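Side-chain contacts in leucine aminopeptidase 1 (Caenorhabditis elegans, PDB 2HC9), which releases N-terminal amino acids, preferably leucine, from peptides with the aid of two zinc ions per subunit, and probably serves as a digestive enzyme: residues D191-V196 with A232-S237; L261-K266 with N307-I312; V28-T33 with S54-I59; A174-T179 with M282-S287. The protein carries 1 engineered substitution. All coordinates share one frame; numbering follows the deposited sequence. Where two conformers were deposited one is given.

Three of the four contacts belong to the catalytic domain, and two of these are directly joined. Interactions 1 and 4, with centres about 12 Å apart, share one hydrophobic layer in which Leu236 CD1 lies 3.6 Å from Leu283 CD1, and a salt bridge links Glu192 OE2 to Arg175 NH1 at 2.9 Å. Interaction 2 lies nearest the chemistry: it contains Lys264, a predicted active-site residue, and the side chain of Ile263 is about 10 Å from a bound zinc ion. Its centre is about 27 Å from that of interaction 1. Interaction 3 stands apart in the N-terminal domain, its centre about 56 Å from that of interaction 2.

Interaction 1. Residues D191-V196 with A232-S237; sequences DEAVKV and AFVVLS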
loop_
_atom_site.group_PDB
_atom_site.type_symbol
_atom_site.label_atom_id
_atom_site.label_comp_id
_atom_site.label_asym_id
_atom_site.label_seq_id
_atom_site.Cartn_x
_atom_site.Cartn_y
_atom_site.Cartn_z
ATOM N N ASP A 191 -10.390 -19.178 34.656
ATOM C CA ASP A 191 -10.258 -20.466 35.371
ATOM C C ASP A 191 -8.816 -20.777 35.752
ATOM O O ASP A 191 -8.549 -21.239 36.869
ATOM C CB ASP A 191 -10.857 -21.613 34.545
ATOM C CG ASP A 191 -12.371 -21.548 34.471
ATOM O OD1 ASP A 191 -12.978 -20.791 35.242
ATOM O OD2 ASP A 191 -12.947 -22.232 33.613
ATOM N N GLU A 192 -7.886 -20.509 34.833
ATOM C CA GLU A 192 -6.457 -20.662 35.093
ATOM C C GLU A 192 -5.990 -19.786 36.258
ATOM O O GLU A 192 -5.226 -20.233 37.096
ATOM C CB GLU A 192 -5.619 -20.388 33.824
ATOM C CG GLU A 192 -5.869 -21.397 32.676
ATOM C CD GLU A 192 -4.990 -22.635 32.713
ATOM O OE1 GLU A 192 -4.242 -22.827 33.687
ATOM O OE2 GLU A 192 -5.046 -23.430 31.745
ATOM N N ALA A 193 -6.446 -18.534 36.307
ATOM C CA ALA A 193 -6.037 -17.625 37.377
ATOM C C ALA A 193 -6.628 -18.104 38.703
ATOM O O ALA A 193 -5.964 -18.090 39.770
ATOM C CB ALA A 193 -6.547 -16.200 37.065
ATOM N N VAL A 194 -7.881 -18.529 38.644
ATOM C CA VAL A 194 -8.556 -19.025 39.859
ATOM C C VAL A 194 -7.872 -20.290 40.435
ATOM O O VAL A 194 -7.757 -20.442 41.659
ATOM C CB VAL A 194 -10.074 -19.215 39.649
ATOM C CG1 VAL A 194 -10.731 -19.930 40.881
ATOM C CG2 VAL A 194 -10.733 -17.856 39.425
ATOM N N LYS A 195 -7.382 -21.163 39.560
ATOM C CA LYS A 195 -6.595 -22.319 40.008
ATOM C C LYS A 195 -5.364 -21.907 40.812
ATOM O O LYS A 195 -5.100 -22.464 41.867
ATOM C CB LYS A 195 -6.162 -23.169 38.810
ATOM C CG LYS A 195 -7.266 -24.039 38.282
ATOM C CD LYS A 195 -6.761 -24.932 37.127
ATOM C CE LYS A 195 -5.984 -26.122 37.678
ATOM N NZ LYS A 195 -5.431 -26.990 36.597
ATOM N N VAL A 196 -4.615 -20.929 40.305
ATOM C CA VAL A 196 -3.463 -20.388 41.027
ATOM C C VAL A 196 -3.931 -19.697 42.329
ATOM O O VAL A 196 -3.307 -19.862 43.386
ATOM C CB VAL A 196 -2.645 -19.390 40.138
ATOM C CG1 VAL A 196 -1.596 -18.631 40.983
ATOM C CG2 VAL A 196 -2.002 -20.124 38.949
ATOM N N ALA A 232 -13.534 -10.060 32.006
ATOM C CA ALA A 232 -13.423 -10.295 33.449
ATOM C C ALA A 232 -12.261 -9.525 33.997
ATOM O O ALA A 232 -11.284 -9.245 33.293
ATOM C CB ALA A 232 -13.225 -11.797 33.753
ATOM N N PHE A 233 -12.371 -9.197 35.276
ATOM C CA PHE A 233 -11.259 -8.697 36.052
ATOM C C PHE A 233 -11.080 -9.647 37.247
ATOM O O PHE A 233 -12.038 -9.912 37.991
ATOM C CB PHE A 233 -11.622 -7.304 36.554
ATOM C CG PHE A 233 -10.532 -6.627 37.358
ATOM C CD1 PHE A 233 -9.303 -6.303 36.778
ATOM C CD2 PHE A 233 -10.766 -6.261 38.672
ATOM C CE1 PHE A 233 -8.317 -5.615 37.481
ATOM C CE2 PHE A 233 -9.792 -5.578 39.400
ATOM C CZ PHE A 233 -8.557 -5.262 38.821
ATOM N N VAL A 234 -9.879 -10.188 37.384
ATOM C CA VAL A 234 -9.597 -11.159 38.449
ATOM C C VAL A 234 -8.529 -10.589 39.354
ATOM O O VAL A 234 -7.470 -10.155 38.877
ATOM C CB VAL A 234 -9.091 -12.490 37.852
ATOM C CG1 VAL A 234 -8.641 -13.478 38.973
ATOM C CG2 VAL A 234 -10.187 -13.112 36.958
ATOM N N VAL A 235 -8.778 -10.620 40.662
ATOM C CA VAL A 235 -7.769 -10.179 41.636
ATOM C C VAL A 235 -7.424 -11.386 42.515
ATOM O O VAL A 235 -8.333 -11.986 43.090
ATOM C CB VAL A 235 -8.310 -9.040 42.536
ATOM C CG1 VAL A 235 -7.208 -8.535 43.493
ATOM C CG2 VAL A 235 -8.836 -7.885 41.669
ATOM N N LEU A 236 -6.139 -11.709 42.622
ATOM C CA LEU A 236 -5.668 -12.639 43.662
ATOM C C LEU A 236 -4.923 -11.799 44.673
ATOM O O LEU A 236 -3.963 -11.116 44.315
ATOM C CB LEU A 236 -4.703 -13.669 43.068
ATOM C CG LEU A 236 -5.191 -14.331 41.767
ATOM C CD1 LEU A 236 -4.147 -15.352 41.310
ATOM C CD2 LEU A 236 -6.588 -14.980 41.968
ATOM N N SER A 237 -5.350 -11.859 45.936
ATOM C CA SER A 237 -4.692 -11.061 46.985
ATOM C C SER A 237 -4.040 -11.933 48.050
ATOM O O SER A 237 -4.671 -12.882 48.559
ATOM C CB SER A 237 -5.692 -10.102 47.633
ATOM O OG SER A 237 -6.146 -9.141 46.672
#
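Ala193 and Val196 of helix 186-199 pack against Val234 and Leu236 of strand 232-238, a small example of how an alpha/beta domain lays a helix on its sheet. The two short segments run nearly parallel, at 10°, with their axes 9.1 Å apart. Along the strand, Ala232 passes without touching the helix and bonds through its backbone to Ile304. Phe233 then turns to the other face of the sheet, where its ring meets that of Tyr347 edge-to-face. Val234 is the first to reach the helix. Its CG1, set anti to the backbone N, extends to Ala193, with CG1 and Ala193 CB 3.9 Å apart; the methyl of Ala193, pointing toward the strand, meets it directly. Val235 again faces away and touches Leu352. Leu236 brings its branched end in against the helix, where helix 277-290 adds Tyr286 to the same layer. The chain of Leu236 crosses that of Val196 at about a right angle, and Leu236 CD1 comes to 4.2 Å from Val196 CG1. No hydrogen bond spans the two segments, whose cohesion is apolar. Even so, a polar atom lies at the junction: both methyls of the leucine fork approach the carbonyl oxygen of Ala193, CD1 at 3.6 Å from Ala193 O and CD2 at 3.9 Å from the same atom.

Interaction 2. Residues L261-K266 with N307-I312; sequences LQIKTK and NNVSPI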
loop_
_atom_site.group_PDB
_atom_site.type_symbol
_atom_site.label_atom_id
_atom_site.label_comp_id
_atom_site.label_asym_id
_atom_site.label_seq_id
_atom_site.Cartn_x
_atom_site.Cartn_y
_atom_site.Cartn_z
ATOM N N LEU A 261 -12.915 -3.102 15.518
ATOM C CA LEU A 261 -13.401 -2.615 14.224
ATOM C C LEU A 261 -12.323 -1.936 13.372
ATOM O O LEU A 261 -12.393 -1.989 12.140
ATOM C CB LEU A 261 -14.638 -1.724 14.379
ATOM C CG LEU A 261 -15.974 -2.465 14.524
ATOM C CD1 LEU A 261 -17.024 -1.495 15.066
ATOM C CD2 LEU A 261 -16.469 -3.074 13.176
ATOM N N GLN A 262 -11.313 -1.335 14.007
ATOM C CA GLN A 262 -10.093 -0.958 13.285
ATOM C C GLN A 262 -9.201 -2.198 13.212
ATOM O O GLN A 262 -8.214 -2.350 13.943
ATOM C CB GLN A 262 -9.386 0.239 13.928
ATOM C CG GLN A 262 -10.162 1.545 13.662
ATOM C CD GLN A 262 -9.806 2.613 14.652
ATOM O OE1 GLN A 262 -10.140 2.500 15.834
ATOM N NE2 GLN A 262 -9.136 3.664 14.184
ATOM N N ILE A 263 -9.604 -3.099 12.322
ATOM C CA ILE A 263 -9.143 -4.491 12.336
ATOM C C ILE A 263 -7.694 -4.620 11.900
ATOM O O ILE A 263 -7.221 -3.860 11.042
ATOM C CB ILE A 263 -10.077 -5.315 11.406
ATOM C CG1 ILE A 263 -9.988 -6.819 11.681
ATOM C CG2 ILE A 263 -9.866 -4.962 9.920
ATOM C CD1 ILE A 263 -11.206 -7.586 11.041
ATOM N N LYS A 264 -6.985 -5.592 12.484
ATOM C CA LYS A 264 -5.634 -5.920 12.053
ATOM C C LYS A 264 -5.624 -6.486 10.635
ATOM O O LYS A 264 -6.660 -6.919 10.109
ATOM C CB LYS A 264 -5.002 -6.908 13.037
ATOM C CG LYS A 264 -4.789 -6.251 14.418
ATOM C CD LYS A 264 -4.093 -7.275 15.351
ATOM C CE LYS A 264 -3.861 -6.673 16.749
ATOM N NZ LYS A 264 -2.752 -5.617 16.696
ATOM N N THR A 265 -4.457 -6.436 10.013
ATOM C CA THR A 265 -4.318 -6.872 8.626
ATOM C C THR A 265 -4.234 -8.387 8.565
ATOM O O THR A 265 -4.104 -9.083 9.597
ATOM C CB THR A 265 -3.048 -6.296 7.959
ATOM O OG1 THR A 265 -1.889 -6.798 8.641
ATOM C CG2 THR A 265 -3.032 -4.783 7.970
ATOM N N LYS A 266 -4.261 -8.893 7.332
ATOM C CA LYS A 266 -4.130 -10.343 7.092
ATOM C C LYS A 266 -2.853 -10.903 7.707
ATOM O O LYS A 266 -2.858 -12.010 8.272
ATOM C CB LYS A 266 -4.125 -10.619 5.590
ATOM C CG LYS A 266 -4.024 -12.116 5.264
ATOM C CD LYS A 266 -4.402 -12.369 3.807
ATOM C CE LYS A 266 -5.290 -13.591 3.665
ATOM N NZ LYS A 266 -5.457 -14.001 2.216
ATOM N N ASN A 307 -10.829 -8.957 22.223
ATOM C CA ASN A 307 -11.109 -7.755 21.423
ATOM C C ASN A 307 -11.540 -8.206 20.017
ATOM O O ASN A 307 -10.702 -8.608 19.195
ATOM C CB ASN A 307 -9.837 -6.873 21.373
ATOM C CG ASN A 307 -10.126 -5.458 20.869
ATOM O OD1 ASN A 307 -11.228 -4.947 21.038
ATOM N ND2 ASN A 307 -9.136 -4.836 20.223
ATOM N N ASN A 308 -12.851 -8.211 19.770
ATOM C CA ASN A 308 -13.391 -8.806 18.549
ATOM C C ASN A 308 -14.390 -7.859 17.884
ATOM O O ASN A 308 -14.520 -6.700 18.276
ATOM C CB ASN A 308 -13.995 -10.216 18.818
ATOM C CG ASN A 308 -13.782 -11.190 17.633
ATOM O OD1 ASN A 308 -14.150 -10.889 16.493
ATOM N ND2 ASN A 308 -13.216 -12.372 17.911
ATOM N N VAL A 309 -15.074 -8.351 16.856
ATOM C CA VAL A 309 -15.761 -7.492 15.904
ATOM C C VAL A 309 -17.258 -7.848 15.874
ATOM O O VAL A 309 -17.631 -8.982 15.537
ATOM C CB VAL A 309 -15.147 -7.681 14.482
ATOM C CG1 VAL A 309 -15.945 -6.908 13.448
ATOM C CG2 VAL A 309 -13.672 -7.232 14.496
ATOM N N SER A 310 -18.102 -6.885 16.234
ATOM C CA SER A 310 -19.554 -7.033 16.054
ATOM C C SER A 310 -20.194 -5.654 16.092
ATOM O O SER A 310 -19.508 -4.669 16.403
ATOM C CB SER A 310 -20.153 -7.925 17.155
ATOM O OG SER A 310 -20.373 -7.180 18.349
ATOM N N PRO A 311 -21.505 -5.576 15.804
ATOM C CA PRO A 311 -22.177 -4.273 15.873
ATOM C C PRO A 311 -22.183 -3.612 17.258
ATOM O O PRO A 311 -22.430 -2.415 17.343
ATOM C CB PRO A 311 -23.618 -4.599 15.452
ATOM C CG PRO A 311 -23.471 -5.860 14.593
ATOM C CD PRO A 311 -22.421 -6.643 15.332
ATOM N N ILE A 312 -21.917 -4.372 18.321
ATOM C CA ILE A 312 -21.815 -3.769 19.640
ATOM C C ILE A 312 -20.395 -3.426 20.065
ATOM O O ILE A 312 -20.202 -2.867 21.146
ATOM C CB ILE A 312 -22.567 -4.573 20.728
ATOM C CG1 ILE A 312 -21.903 -5.942 20.973
ATOM C CG2 ILE A 312 -24.073 -4.637 20.389
ATOM C CD1 ILE A 312 -22.253 -6.542 22.347
#
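Leu261 and Val309 make the close part of this meeting of two loops of the catalytic domain, their side chains crossing obliquely with Leu261 CD2 3.9 Å from Val309 CG1. Leu261 was modelled in two conformers, so this distance holds for one of them and is less certain. Val309 turns toward the partner loop, and its two methyls divide the work: CG1 takes Leu261, while CG2 looks to Ile263, whose CD1 is 4.3 Å from Val309 CG2. That second touch is looser, and Ile263 is partly exposed; beyond it the chain leaves its partner, passing Lys264 to the exposed Thr265. Val309 is steadied from its own loop, for its backbone N donates to Asn308 OD1 at 2.7 Å, in the carbonyl plane and on a lone pair. An ST turn follows, Ser310 OG accepting from Ile312 N. A second subunit packs against the same place, its Val309 on Val309 and its Asn308 on Leu261. Mainly apolar, with Leu261 CD1 4.2 Å from Ser310 O, the contact has no hydrogen bond between its segments and rests on van der Waals packing, while polar groups of the same loops bond elsewhere: Lys264 with the zinc ligand Asp334, Gln262 with Lys266 of the second subunit.

Interaction 3. Residues V28-T33 with S54-I59; sequences VLKNVT and SMISRI
Two helices of the N-terminal domain, 26-31 and 49-58, lie side by side over a mixed sheet and meet through Leu29, Lys30 and Ile56, in a domain that belongs to the macro clan. One branched residue, Ile56, supplies the second helix's share of the contact. Ile56 points toward the partner helix and offers two different branches to it. Its CG2, anti to the backbone N, rests against Lys30, lying 4.0 Å from Lys30 CA and equally far from Lys30 CG. The other branch ends in CD1, which stands 4.3 Å from Leu29 CB. With CG1 placed beside the backbone N and chi2 at -64°, that longer branch bends round to the Leu29 side, so the isoleucine straddles two successive residues of the opposite helix. Lys30 runs at a slant to Ile56 and contributes just the root of its chain; a bend at chi3 (49°) helps carry the rest away from the contact. Leu29, in contrast, is buried and continues down to the sheet, where it touches Leu74, Thr76 and Phe114. Ile59, the first residue to leave the helical conformation, reaches Leu74 and Thr76 too, and the two helices thus share a floor. A neighbouring subunit approaches helix 49-58, its Asp105 and Glu70 bound to Arg58 and its Tyr69 packed on Met55, Arg58 and Ile59. Between the segments the side-chain contact is aliphatic, with Leu29 O beside Ile56 CG2 and a hydrogen bond from Lys26 NZ to Ile59 O at the margin, which is consistent with hydrophobic burial as the main tie between these helices.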
loop_
_atom_site.group_PDB
_atom_site.type_symbol
_atom_site.label_atom_id
_atom_site.label_comp_id
_atom_site.label_asym_id
_atom_site.label_seq_id
_atom_site.Cartn_x
_atom_site.Cartn_y
_atom_site.Cartn_z
ATOM N N VAL A 28 34.478 -21.380 32.816
ATOM C CA VAL A 28 34.092 -22.335 33.862
ATOM C C VAL A 28 34.403 -23.758 33.384
ATOM O O VAL A 28 35.063 -24.551 34.090
ATOM C CB VAL A 28 32.597 -22.199 34.235
ATOM C CG1 VAL A 28 32.181 -23.313 35.192
ATOM C CG2 VAL A 28 32.317 -20.796 34.843
ATOM N N LEU A 29 33.952 -24.062 32.168
ATOM C CA LEU A 29 34.241 -25.352 31.522
ATOM C C LEU A 29 35.734 -25.667 31.461
ATOM O O LEU A 29 36.127 -26.823 31.635
ATOM C CB LEU A 29 33.637 -25.424 30.112
ATOM C CG LEU A 29 32.102 -25.395 30.016
ATOM C CD1 LEU A 29 31.647 -25.361 28.550
ATOM C CD2 LEU A 29 31.476 -26.573 30.738
ATOM N N LYS A 30 36.558 -24.641 31.218
ATOM C CA LYS A 30 38.016 -24.811 31.191
ATOM C C LYS A 30 38.538 -25.365 32.524
ATOM O O LYS A 30 39.542 -26.071 32.560
ATOM C CB LYS A 30 38.703 -23.475 30.906
ATOM C CG LYS A 30 38.903 -23.162 29.448
ATOM C CD LYS A 30 39.695 -21.849 29.268
ATOM C CE LYS A 30 40.956 -21.818 30.148
ATOM N NZ LYS A 30 42.115 -21.114 29.501
ATOM N N ASN A 31 37.865 -25.031 33.615
ATOM C CA ASN A 31 38.315 -25.449 34.938
ATOM C C ASN A 31 37.647 -26.705 35.477
ATOM O O ASN A 31 37.995 -27.188 36.555
ATOM C CB ASN A 31 38.211 -24.296 35.930
ATOM C CG ASN A 31 39.283 -23.247 35.695
ATOM O OD1 ASN A 31 39.065 -22.066 35.921
ATOM N ND2 ASN A 31 40.440 -23.678 35.220
ATOM N N VAL A 32 36.698 -27.251 34.727
ATOM C CA VAL A 32 36.041 -28.484 35.153
ATOM C C VAL A 32 37.013 -29.672 35.024
ATOM O O VAL A 32 37.638 -29.860 33.978
ATOM C CB VAL A 32 34.747 -28.739 34.342
ATOM C CG1 VAL A 32 34.193 -30.141 34.648
ATOM C CG2 VAL A 32 33.709 -27.667 34.680
ATOM N N THR A 33 37.138 -30.452 36.095
ATOM C CA THR A 33 37.909 -31.700 36.071
ATOM C C THR A 33 37.031 -32.887 35.676
ATOM O O THR A 33 35.963 -33.092 36.260
ATOM C CB THR A 33 38.578 -31.972 37.451
ATOM O OG1 THR A 33 39.336 -30.822 37.834
ATOM C CG2 THR A 33 39.532 -33.163 37.376
ATOM N N SER A 54 41.155 -31.841 25.424
ATOM C CA SER A 54 41.431 -31.580 24.017
ATOM C C SER A 54 40.252 -30.834 23.368
ATOM O O SER A 54 40.436 -29.791 22.730
ATOM C CB SER A 54 41.704 -32.898 23.299
ATOM O OG SER A 54 41.967 -32.688 21.925
ATOM N N MET A 55 39.039 -31.354 23.563
ATOM C CA MET A 55 37.831 -30.708 23.027
ATOM C C MET A 55 37.621 -29.270 23.532
ATOM O O MET A 55 37.425 -28.350 22.733
ATOM C CB MET A 55 36.599 -31.566 23.312
ATOM C CG MET A 55 35.304 -30.934 22.796
ATOM S SD MET A 55 33.889 -31.989 23.094
ATOM C CE MET A 55 33.901 -31.997 24.894
ATOM N N ILE A 56 37.683 -29.075 24.853
ATOM C CA ILE A 56 37.539 -27.747 25.437
ATOM C C ILE A 56 38.566 -26.752 24.869
ATOM O O ILE A 56 38.211 -25.608 24.583
ATOM C CB ILE A 56 37.554 -27.790 27.004
ATOM C CG1 ILE A 56 36.430 -28.713 27.519
ATOM C CG2 ILE A 56 37.407 -26.385 27.600
ATOM C CD1 ILE A 56 34.987 -28.238 27.198
ATOM N N SER A 57 39.811 -27.199 24.677
ATOM C CA SER A 57 40.825 -26.402 23.948
ATOM C C SER A 57 40.383 -25.961 22.548
ATOM O O SER A 57 40.561 -24.805 22.192
ATOM C CB SER A 57 42.161 -27.143 23.831
ATOM O OG SER A 57 42.596 -27.653 25.083
ATOM N N ARG A 58 39.808 -26.875 21.764
ATOM C CA ARG A 58 39.467 -26.586 20.359
ATOM C C ARG A 58 38.231 -25.713 20.194
ATOM O O ARG A 58 38.177 -24.900 19.278
ATOM C CB ARG A 58 39.240 -27.866 19.573
ATOM C CG ARG A 58 40.431 -28.777 19.488
ATOM C CD ARG A 58 41.209 -28.535 18.226
ATOM N NE ARG A 58 40.401 -28.414 17.009
ATOM C CZ ARG A 58 40.875 -27.878 15.888
ATOM N NH1 ARG A 58 42.123 -27.416 15.870
ATOM N NH2 ARG A 58 40.126 -27.790 14.799
ATOM N N ILE A 59 37.212 -25.902 21.031
ATOM C CA ILE A 59 35.929 -25.259 20.749
ATOM C C ILE A 59 36.048 -23.754 20.954
ATOM O O ILE A 59 36.866 -23.304 21.770
ATOM C CB ILE A 59 34.741 -25.854 21.555
ATOM C CG1 ILE A 59 34.937 -25.644 23.052
ATOM C CG2 ILE A 59 34.498 -27.329 21.179
ATOM C CD1 ILE A 59 34.092 -26.550 23.875
#

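Interaction 4. Residues A174-T179 with M282-S287; sequences ARLIDT and MLEAYS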
loop_
_atom_site.group_PDB
_atom_site.type_symbol
_atom_site.label_atom_id
_atom_site.label_comp_id
_atom_site.label_asym_id
_atom_site.label_seq_id
_atom_site.Cartn_x
_atom_site.Cartn_y
_atom_site.Cartn_z
ATOM N N ALA A 174 4.465 -19.572 29.326
ATOM C CA ALA A 174 4.595 -19.917 27.907
ATOM C C ALA A 174 3.441 -20.796 27.400
ATOM O O ALA A 174 2.943 -20.584 26.291
ATOM C CB ALA A 174 5.942 -20.600 27.645
ATOM N N ARG A 175 3.022 -21.781 28.198
ATOM C CA ARG A 175 1.873 -22.620 27.816
ATOM C C ARG A 175 0.610 -21.787 27.570
ATOM O O ARG A 175 -0.121 -21.996 26.570
ATOM C CB ARG A 175 1.576 -23.663 28.923
ATOM C CG ARG A 175 0.279 -24.474 28.651
ATOM C CD ARG A 175 -0.023 -25.482 29.770
ATOM N NE ARG A 175 -0.327 -24.862 31.062
ATOM C CZ ARG A 175 -1.498 -24.296 31.399
ATOM N NH1 ARG A 175 -2.518 -24.231 30.544
ATOM N NH2 ARG A 175 -1.658 -23.802 32.612
ATOM N N LEU A 176 0.336 -20.864 28.497
ATOM C CA LEU A 176 -0.845 -20.009 28.396
ATOM C C LEU A 176 -0.748 -19.176 27.107
ATOM O O LEU A 176 -1.714 -19.039 26.376
ATOM C CB LEU A 176 -0.973 -19.103 29.645
ATOM C CG LEU A 176 -1.267 -19.886 30.960
ATOM C CD1 LEU A 176 -1.146 -18.914 32.156
ATOM C CD2 LEU A 176 -2.673 -20.476 30.905
ATOM N N ILE A 177 0.440 -18.644 26.838
ATOM C CA ILE A 177 0.673 -17.847 25.630
ATOM C C ILE A 177 0.498 -18.671 24.358
ATOM O O ILE A 177 -0.134 -18.197 23.405
ATOM C CB ILE A 177 2.070 -17.182 25.688
ATOM C CG1 ILE A 177 2.025 -16.047 26.736
ATOM C CG2 ILE A 177 2.545 -16.668 24.272
ATOM C CD1 ILE A 177 3.425 -15.533 27.123
ATOM N N ASP A 178 1.033 -19.900 24.337
ATOM C CA ASP A 178 1.041 -20.715 23.091
ATOM C C ASP A 178 -0.333 -21.292 22.756
ATOM O O ASP A 178 -0.567 -21.674 21.621
ATOM C CB ASP A 178 2.004 -21.905 23.222
ATOM C CG ASP A 178 3.466 -21.486 23.323
ATOM O OD1 ASP A 178 3.793 -20.333 22.961
ATOM O OD2 ASP A 178 4.290 -22.334 23.739
ATOM N N THR A 179 -1.209 -21.394 23.756
ATOM C CA THR A 179 -2.528 -22.027 23.573
ATOM C C THR A 179 -3.378 -21.100 22.680
ATOM O O THR A 179 -3.475 -19.912 22.937
ATOM C CB THR A 179 -3.250 -22.236 24.955
ATOM O OG1 THR A 179 -2.409 -23.014 25.834
ATOM C CG2 THR A 179 -4.588 -22.925 24.799
ATOM N N MET A 282 2.387 -12.088 34.884
ATOM C CA MET A 282 2.091 -11.560 36.236
ATOM C C MET A 282 1.504 -12.657 37.139
ATOM O O MET A 282 1.904 -12.799 38.305
ATOM C CB MET A 282 1.127 -10.356 36.183
ATOM C CG MET A 282 1.763 -9.063 35.578
ATOM S SD MET A 282 3.410 -8.722 36.253
ATOM C CE MET A 282 3.353 -6.945 36.550
ATOM N N LEU A 283 0.565 -13.425 36.594
ATOM C CA LEU A 283 -0.032 -14.561 37.320
ATOM C C LEU A 283 1.030 -15.547 37.794
ATOM O O LEU A 283 1.019 -15.998 38.961
ATOM C CB LEU A 283 -1.015 -15.296 36.391
ATOM C CG LEU A 283 -1.645 -16.572 36.969
ATOM C CD1 LEU A 283 -2.445 -16.195 38.221
ATOM C CD2 LEU A 283 -2.474 -17.335 35.931
ATOM N N GLU A 284 1.947 -15.910 36.895
ATOM C CA GLU A 284 2.956 -16.911 37.233
ATOM C C GLU A 284 4.089 -16.378 38.085
ATOM O O GLU A 284 4.671 -17.124 38.877
ATOM C CB GLU A 284 3.476 -17.631 35.978
ATOM C CG GLU A 284 2.341 -18.321 35.178
ATOM C CD GLU A 284 1.668 -19.471 35.944
ATOM O OE1 GLU A 284 2.330 -20.075 36.814
ATOM O OE2 GLU A 284 0.492 -19.785 35.631
ATOM N N ALA A 285 4.382 -15.080 37.962
ATOM C CA ALA A 285 5.251 -14.403 38.949
ATOM C C ALA A 285 4.654 -14.425 40.350
ATOM O O ALA A 285 5.357 -14.708 41.312
ATOM C CB ALA A 285 5.546 -12.939 38.544
ATOM N N TYR A 286 3.373 -14.078 40.457
ATOM C CA TYR A 286 2.665 -14.079 41.730
ATOM C C TYR A 286 2.755 -15.478 42.338
ATOM O O TYR A 286 3.064 -15.627 43.517
ATOM C CB TYR A 286 1.206 -13.687 41.484
ATOM C CG TYR A 286 0.290 -13.722 42.697
ATOM C CD1 TYR A 286 0.138 -12.592 43.501
ATOM C CD2 TYR A 286 -0.439 -14.885 43.026
ATOM C CE1 TYR A 286 -0.699 -12.591 44.588
ATOM C CE2 TYR A 286 -1.307 -14.895 44.128
ATOM C CZ TYR A 286 -1.433 -13.739 44.894
ATOM O OH TYR A 286 -2.267 -13.711 45.985
ATOM N N SER A 287 2.472 -16.490 41.524
ATOM C CA SER A 287 2.544 -17.878 41.977
ATOM C C SER A 287 3.929 -18.233 42.554
ATOM O O SER A 287 4.031 -18.754 43.671
ATOM C CB SER A 287 2.181 -18.822 40.840
ATOM O OG SER A 287 2.329 -20.187 41.226
#
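Leu176 and Glu284 are brought together by matching first torsions, each CG lying beside its own backbone N, in a helix-helix contact of the catalytic domain. The leucine then continues outward in extended form, while the glutamate turns sharply at chi2 (-65°). Leu176 CD1 therefore meets Glu284 OE2 at 3.9 Å, a van der Waals approach of methyl to carboxylate. The same methyl reaches Leu283, with Leu176 CD1 4.3 Å from Leu283 CD2, so one leucine branch of helix 157-178 serves two adjacent residues of helix 277-290. The contact is small, burying 79 Å² in all, and Met276 and Glu192 close round Leu176 from other parts of the chain. Arg175 runs alongside: the CG of Leu176 sits 4.1 Å above one face of its guanidinium group, offset toward the rim. Arg175 NH2 remains 5.5 Å from Glu284 OE2, too far for a salt bridge; the arginine's charge, already shared with Glu172 and Glu192, might favour the ionised form of Glu284 only slightly. Helix 157-178 ends at Asp178. Thr179, the first residue to depart from helical angles, turns its hydroxyl back on the final turn, and Thr179 OG1 donates to Arg175 O at 2.6 Å, from 35° above the carbonyl plane.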